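Side-chain contacts in phosphodiesterase (Candida albicans, PDB 6CPU), which is a phosphodiesterase of the HD superfamily whose largely helical chain carries a zinc and a magnesium ion: residues P272-R277 with V351-T356; P221-S226 with S473-M478. All coordinates share one frame; numbering follows the deposited sequence.

In the fold
Both contacts draw on the helical bundle of the HD-type phosphodiesterase domain, and their centres lie about 14 Å apart. Along the chain, 221-226 comes first, then 272-277, 351-356 and finally 473-478, so that interaction 2 brackets interaction 1 in sequence. Interaction 1 joins the loop leading into helix 276-292 to the loop between helices 336-348 and 358-363, beside the two metal ions; interaction 2 holds the turn before helix 227-242 against helix 470-495. Phe273 and Arg277 of interaction 1 both pack on Trp476 of interaction 2, while the Arg277 guanidinium probably hydrogen-bonds to the carbonyls of Ala222 and Leu225. Arg277, starting helix 276-292, thus ties turn 221-226 to the segment beside the metals.

Interaction 1: residues P272-R277 with V351-T356; sequences PFHNFR and VGHPGT
His274 and His353 lay their imidazoles face over face in an offset stack, the centroids 3.8 Å apart and the planes only 4° from parallel. His274 ND1 and CG lie 3.4 Å from His353 CE1 and NE2 respectively. A chi1 of -69°, with CG anti to the carbonyl carbon, turns the His274 imidazole onto His353. His274 CB also sits over the His353 face, 3.6 Å from the ring centroid, as a CH-pi contact. An edge of Phe273, through CD2, comes over the opposite face of His274, so the imidazole lies between Phe273 and His353; His274 ND1 is hydrogen-bonded to Glu483 OE2. On the far ring, Gly355 N donates to His353 ND1 over 3.1 Å, nearly in the ring plane, which should fix the rotation of that imidazole. The stack borders the metal centre of the HD-type phosphodiesterase fold: the His274 side chain lies about 4 Å from the zinc ion, and that of His353 about 4 Å from the magnesium ion. Zinc itself is bound by His278, His349, Asp350 and Asp462. On the backbone side the link is looser and runs through a water that donates to His274 O and His353 O, each at 2.8 Å; Asn271 ND2 is also hydrogen-bonded to both.

Interaction 2: residues P221-S226 with S473-M478; sequences PAHNLS and SAQWAM
His223 points an edge of its imidazole into the face of the Trp476 indole, and this edge-to-face pair is the aromatic pair of the contact. The planes are inclined at 62°, and the centroids of the imidazole and the six-membered ring are 4.2 Å apart. His223 NE2 leads, 3.2 Å from Trp476 CD2 at the fusion of the two indole rings, while CE1 leans toward the six-membered ring. A first torsion of -55° sets His223 CG anti to the carbonyl carbon and carries the ring outward from its 3-10 turn to the indole.

Apolar contact is added by Ala222, whose CB meets Trp476 CZ2 at 3.6 Å, so neighbouring residues of the turn touch the same indole. Helix 470-495 thus presents Trp476 to the segment ahead of helix 227-242, in a bundle of helices belonging to the phosphodiesterase fold. Asp281 of helix 276-292 also touches the indole, which lies about 9 Å from the zinc ion.

Beside the rings, Gln475 and His223 run alongside one another in antiparallel sense, their amide and ring planes 73° apart. Gln475 CB comes within 3.5 Å of His223 CD2, and OE1 is 3.4 Å from that same carbon.

The polar link is made through water. One molecule donates to Gln475 OE1 at 2.8 Å and to Asn224 OD1 at 2.9 Å, and weakly accepts from His223 N, so it ties the Gln475 side-chain amide to both a side chain and the backbone of the turn. The other end of the amide is held separately, with Gln475 NE2 hydrogen-bonded to Pro512 O, a pairing consistent with the modelled assignment of oxygen and nitrogen.

Interaction 1: residues P272-R277 with V351-T356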
loop_
_atom_site.group_PDB
_atom_site.type_symbol
_atom_site.label_atom_id
_atom_site.label_comp_id
_atom_site.label_asym_id
_atom_site.label_seq_id
_atom_site.Cartn_x
_atom_site.Cartn_y
_atom_site.Cartn_z
ATOM N N PRO A 272 -3.197 6.080 -9.498
ATOM C CA PRO A 272 -2.251 5.585 -10.515
ATOM C C PRO A 272 -0.898 5.186 -9.944
ATOM O O PRO A 272 -0.300 4.209 -10.416
ATOM C CB PRO A 272 -2.127 6.772 -11.485
ATOM C CG PRO A 272 -3.397 7.513 -11.317
ATOM C CD PRO A 272 -3.710 7.414 -9.842
ATOM N N PHE A 273 -0.402 5.920 -8.952
ATOM C CA PHE A 273 0.897 5.644 -8.365
ATOM C C PHE A 273 0.868 5.063 -6.948
ATOM O O PHE A 273 1.426 3.994 -6.721
ATOM C CB PHE A 273 1.753 6.907 -8.339
ATOM C CG PHE A 273 3.164 6.663 -7.900
ATOM C CD1 PHE A 273 4.140 6.365 -8.831
ATOM C CD2 PHE A 273 3.525 6.732 -6.565
ATOM C CE1 PHE A 273 5.438 6.141 -8.445
ATOM C CE2 PHE A 273 4.823 6.496 -6.165
ATOM C CZ PHE A 273 5.793 6.207 -7.117
ATOM N N HIS A 274 0.256 5.793 -6.006
ATOM C CA HIS A 274 0.234 5.394 -4.578
ATOM C C HIS A 274 -0.812 4.330 -4.262
ATOM O O HIS A 274 -1.756 4.558 -3.513
ATOM C CB HIS A 274 0.053 6.630 -3.687
ATOM C CG HIS A 274 1.247 7.532 -3.693
ATOM N ND1 HIS A 274 1.320 8.668 -4.472
ATOM C CD2 HIS A 274 2.435 7.437 -3.056
ATOM C CE1 HIS A 274 2.496 9.247 -4.292
ATOM N NE2 HIS A 274 3.193 8.516 -3.441
ATOM N N ASN A 275 -0.615 3.164 -4.856
ATOM C CA ASN A 275 -1.512 2.018 -4.693
ATOM C C ASN A 275 -0.743 0.860 -4.079
ATOM O O ASN A 275 0.392 1.029 -3.633
ATOM C CB ASN A 275 -2.128 1.650 -6.029
ATOM C CG ASN A 275 -1.084 1.384 -7.095
ATOM O OD1 ASN A 275 0.046 1.034 -6.803
ATOM N ND2 ASN A 275 -1.464 1.581 -8.323
ATOM N N PHE A 276 -1.376 -0.297 -4.001
ATOM C CA PHE A 276 -0.747 -1.477 -3.387
ATOM C C PHE A 276 0.512 -1.890 -4.165
ATOM O O PHE A 276 1.493 -2.317 -3.569
ATOM C CB PHE A 276 -1.755 -2.599 -3.360
ATOM C CG PHE A 276 -1.253 -3.857 -2.736
ATOM C CD1 PHE A 276 -0.835 -3.869 -1.422
ATOM C CD2 PHE A 276 -1.274 -5.053 -3.453
ATOM C CE1 PHE A 276 -0.379 -5.044 -0.846
ATOM C CE2 PHE A 276 -0.838 -6.233 -2.870
ATOM C CZ PHE A 276 -0.394 -6.223 -1.574
ATOM N N ARG A 277 0.490 -1.713 -5.479
ATOM C CA ARG A 277 1.666 -2.025 -6.319
ATOM C C ARG A 277 2.907 -1.222 -5.886
ATOM O O ARG A 277 4.001 -1.792 -5.813
ATOM C CB ARG A 277 1.351 -1.843 -7.812
ATOM C CG ARG A 277 2.524 -2.065 -8.771
ATOM C CD ARG A 277 2.120 -2.012 -10.238
ATOM N NE ARG A 277 1.168 -3.070 -10.546
ATOM C CZ ARG A 277 -0.148 -2.934 -10.626
ATOM N NH1 ARG A 277 -0.741 -1.744 -10.510
ATOM N NH2 ARG A 277 -0.884 -4.006 -10.849
ATOM N N VAL A 351 -0.321 3.400 3.493
ATOM C CA VAL A 351 -1.704 2.929 3.662
ATOM C C VAL A 351 -2.716 4.075 3.636
ATOM O O VAL A 351 -2.540 5.103 4.286
ATOM C CB VAL A 351 -1.951 2.053 4.919
ATOM C CG1 VAL A 351 -1.272 0.696 4.794
ATOM C CG2 VAL A 351 -1.539 2.759 6.185
ATOM N N GLY A 352 -3.772 3.894 2.857
ATOM C CA GLY A 352 -4.884 4.844 2.840
ATOM C C GLY A 352 -4.593 6.073 2.006
ATOM O O GLY A 352 -5.338 7.016 2.041
ATOM N N HIS A 353 -3.501 6.064 1.251
ATOM C CA HIS A 353 -3.077 7.256 0.508
ATOM C C HIS A 353 -4.182 7.634 -0.462
ATOM O O HIS A 353 -4.651 6.779 -1.185
ATOM C CB HIS A 353 -1.757 6.960 -0.218
ATOM C CG HIS A 353 -1.027 8.169 -0.715
ATOM N ND1 HIS A 353 -1.537 8.990 -1.691
ATOM C CD2 HIS A 353 0.206 8.652 -0.427
ATOM C CE1 HIS A 353 -0.670 9.948 -1.963
ATOM N NE2 HIS A 353 0.396 9.770 -1.210
ATOM N N PRO A 354 -4.643 8.903 -0.457
ATOM C CA PRO A 354 -5.791 9.314 -1.258
ATOM C C PRO A 354 -5.458 9.764 -2.693
ATOM O O PRO A 354 -6.353 10.135 -3.443
ATOM C CB PRO A 354 -6.332 10.511 -0.471
ATOM C CG PRO A 354 -5.100 11.139 0.054
ATOM C CD PRO A 354 -4.189 10.003 0.413
ATOM N N GLY A 355 -4.192 9.718 -3.052
ATOM C CA GLY A 355 -3.747 10.054 -4.400
ATOM C C GLY A 355 -3.378 11.530 -4.559
ATOM O O GLY A 355 -3.336 12.031 -5.681
ATOM N N THR A 356 -3.120 12.223 -3.448
ATOM C CA THR A 356 -2.709 13.644 -3.469
ATOM C C THR A 356 -1.256 13.812 -2.975
ATOM O O THR A 356 -0.443 12.924 -3.155
ATOM C CB THR A 356 -3.718 14.525 -2.676
ATOM O OG1 THR A 356 -3.727 14.123 -1.310
ATOM C CG2 THR A 356 -5.100 14.393 -3.222
HETATM O O HOH W 1 -3.649 4.124 -1.444
#

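Interaction 2: residues P221-S226 with S473-M478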
loop_
_atom_site.group_PDB
_atom_site.type_symbol
_atom_site.label_atom_id
_atom_site.label_comp_id
_atom_site.label_asym_id
_atom_site.label_seq_id
_atom_site.Cartn_x
_atom_site.Cartn_y
_atom_site.Cartn_z
ATOM N N PRO A 221 9.366 -6.355 -11.995
ATOM C CA PRO A 221 8.438 -6.009 -13.057
ATOM C C PRO A 221 7.041 -5.696 -12.512
ATOM O O PRO A 221 6.051 -6.283 -12.956
ATOM C CB PRO A 221 8.418 -7.274 -13.914
ATOM C CG PRO A 221 8.568 -8.364 -12.910
ATOM C CD PRO A 221 9.514 -7.821 -11.869
ATOM N N ALA A 222 6.974 -4.742 -11.582
ATOM C CA ALA A 222 5.738 -4.453 -10.848
ATOM C C ALA A 222 4.545 -4.254 -11.763
ATOM O O ALA A 222 3.440 -4.687 -11.439
ATOM C CB ALA A 222 5.922 -3.228 -9.969
ATOM N N HIS A 223 4.752 -3.611 -12.912
ATOM C CA HIS A 223 3.633 -3.271 -13.786
ATOM C C HIS A 223 3.069 -4.430 -14.582
ATOM O O HIS A 223 1.994 -4.317 -15.157
ATOM C CB HIS A 223 4.013 -2.117 -14.706
ATOM C CG HIS A 223 4.495 -0.927 -13.961
ATOM N ND1 HIS A 223 3.642 -0.068 -13.302
ATOM C CD2 HIS A 223 5.746 -0.490 -13.706
ATOM C CE1 HIS A 223 4.351 0.860 -12.687
ATOM N NE2 HIS A 223 5.630 0.627 -12.918
ATOM N N ASN A 224 3.793 -5.539 -14.612
ATOM C CA ASN A 224 3.305 -6.764 -15.218
ATOM C C ASN A 224 2.709 -7.715 -14.193
ATOM O O ASN A 224 2.343 -8.831 -14.544
ATOM C CB ASN A 224 4.458 -7.461 -15.937
ATOM C CG ASN A 224 5.119 -6.552 -16.939
ATOM O OD1 ASN A 224 6.223 -6.049 -16.718
ATOM N ND2 ASN A 224 4.410 -6.277 -18.021
ATOM N N LEU A 225 2.616 -7.290 -12.935
ATOM C CA LEU A 225 2.064 -8.150 -11.888
ATOM C C LEU A 225 0.704 -7.624 -11.471
ATOM O O LEU A 225 0.532 -6.428 -11.230
ATOM C CB LEU A 225 2.996 -8.219 -10.683
ATOM C CG LEU A 225 4.432 -8.659 -10.953
ATOM C CD1 LEU A 225 5.234 -8.535 -9.681
ATOM C CD2 LEU A 225 4.480 -10.081 -11.498
ATOM N N SER A 226 -0.268 -8.525 -11.407
ATOM C CA SER A 226 -1.603 -8.171 -10.955
ATOM C C SER A 226 -1.610 -7.919 -9.446
ATOM O O SER A 226 -0.679 -8.311 -8.730
ATOM C CB SER A 226 -2.571 -9.303 -11.289
ATOM O OG SER A 226 -2.309 -10.438 -10.480
ATOM N N SER A 473 11.995 1.957 -14.797
ATOM C CA SER A 473 12.032 3.303 -14.231
ATOM C C SER A 473 11.115 4.222 -15.003
ATOM O O SER A 473 10.415 5.041 -14.412
ATOM C CB SER A 473 13.468 3.840 -14.216
ATOM O OG SER A 473 13.571 5.070 -13.512
ATOM N N ALA A 474 11.095 4.070 -16.325
ATOM C CA ALA A 474 10.234 4.877 -17.183
ATOM C C ALA A 474 8.754 4.559 -16.996
ATOM O O ALA A 474 7.921 5.456 -17.064
ATOM C CB ALA A 474 10.610 4.688 -18.647
ATOM N N GLN A 475 8.427 3.286 -16.797
ATOM C CA GLN A 475 7.029 2.881 -16.567
ATOM C C GLN A 475 6.484 3.568 -15.314
ATOM O O GLN A 475 5.370 4.068 -15.317
ATOM C CB GLN A 475 6.922 1.363 -16.406
ATOM C CG GLN A 475 7.124 0.580 -17.694
ATOM C CD GLN A 475 7.030 -0.916 -17.486
ATOM O OE1 GLN A 475 7.527 -1.449 -16.492
ATOM N NE2 GLN A 475 6.414 -1.601 -18.429
ATOM N N TRP A 476 7.287 3.588 -14.259
ATOM C CA TRP A 476 6.932 4.281 -13.013
ATOM C C TRP A 476 6.755 5.784 -13.231
ATOM O O TRP A 476 5.826 6.383 -12.712
ATOM C CB TRP A 476 7.995 4.045 -11.941
ATOM C CG TRP A 476 7.896 2.711 -11.273
ATOM C CD1 TRP A 476 8.792 1.678 -11.339
ATOM C CD2 TRP A 476 6.837 2.267 -10.428
ATOM N NE1 TRP A 476 8.351 0.616 -10.583
ATOM C CE2 TRP A 476 7.152 0.951 -10.016
ATOM C CE3 TRP A 476 5.647 2.850 -9.983
ATOM C CZ2 TRP A 476 6.317 0.213 -9.178
ATOM C CZ3 TRP A 476 4.819 2.109 -9.143
ATOM C CH2 TRP A 476 5.155 0.805 -8.762
ATOM N N ALA A 477 7.652 6.391 -14.010
ATOM C CA ALA A 477 7.563 7.819 -14.310
ATOM C C ALA A 477 6.242 8.169 -14.968
ATOM O O ALA A 477 5.657 9.221 -14.701
ATOM C CB ALA A 477 8.724 8.252 -15.201
ATOM N N MET A 478 5.778 7.290 -15.844
ATOM C CA MET A 478 4.506 7.463 -16.502
ATOM C C MET A 478 3.311 7.444 -15.540
ATOM O O MET A 478 2.426 8.296 -15.625
ATOM C CB MET A 478 4.327 6.361 -17.545
ATOM C CG MET A 478 2.960 6.335 -18.183
ATOM S SD MET A 478 3.013 5.440 -19.741
ATOM C CE MET A 478 1.295 5.520 -20.208
HETATM O O HOH W 2 6.854 -3.790 -15.050
#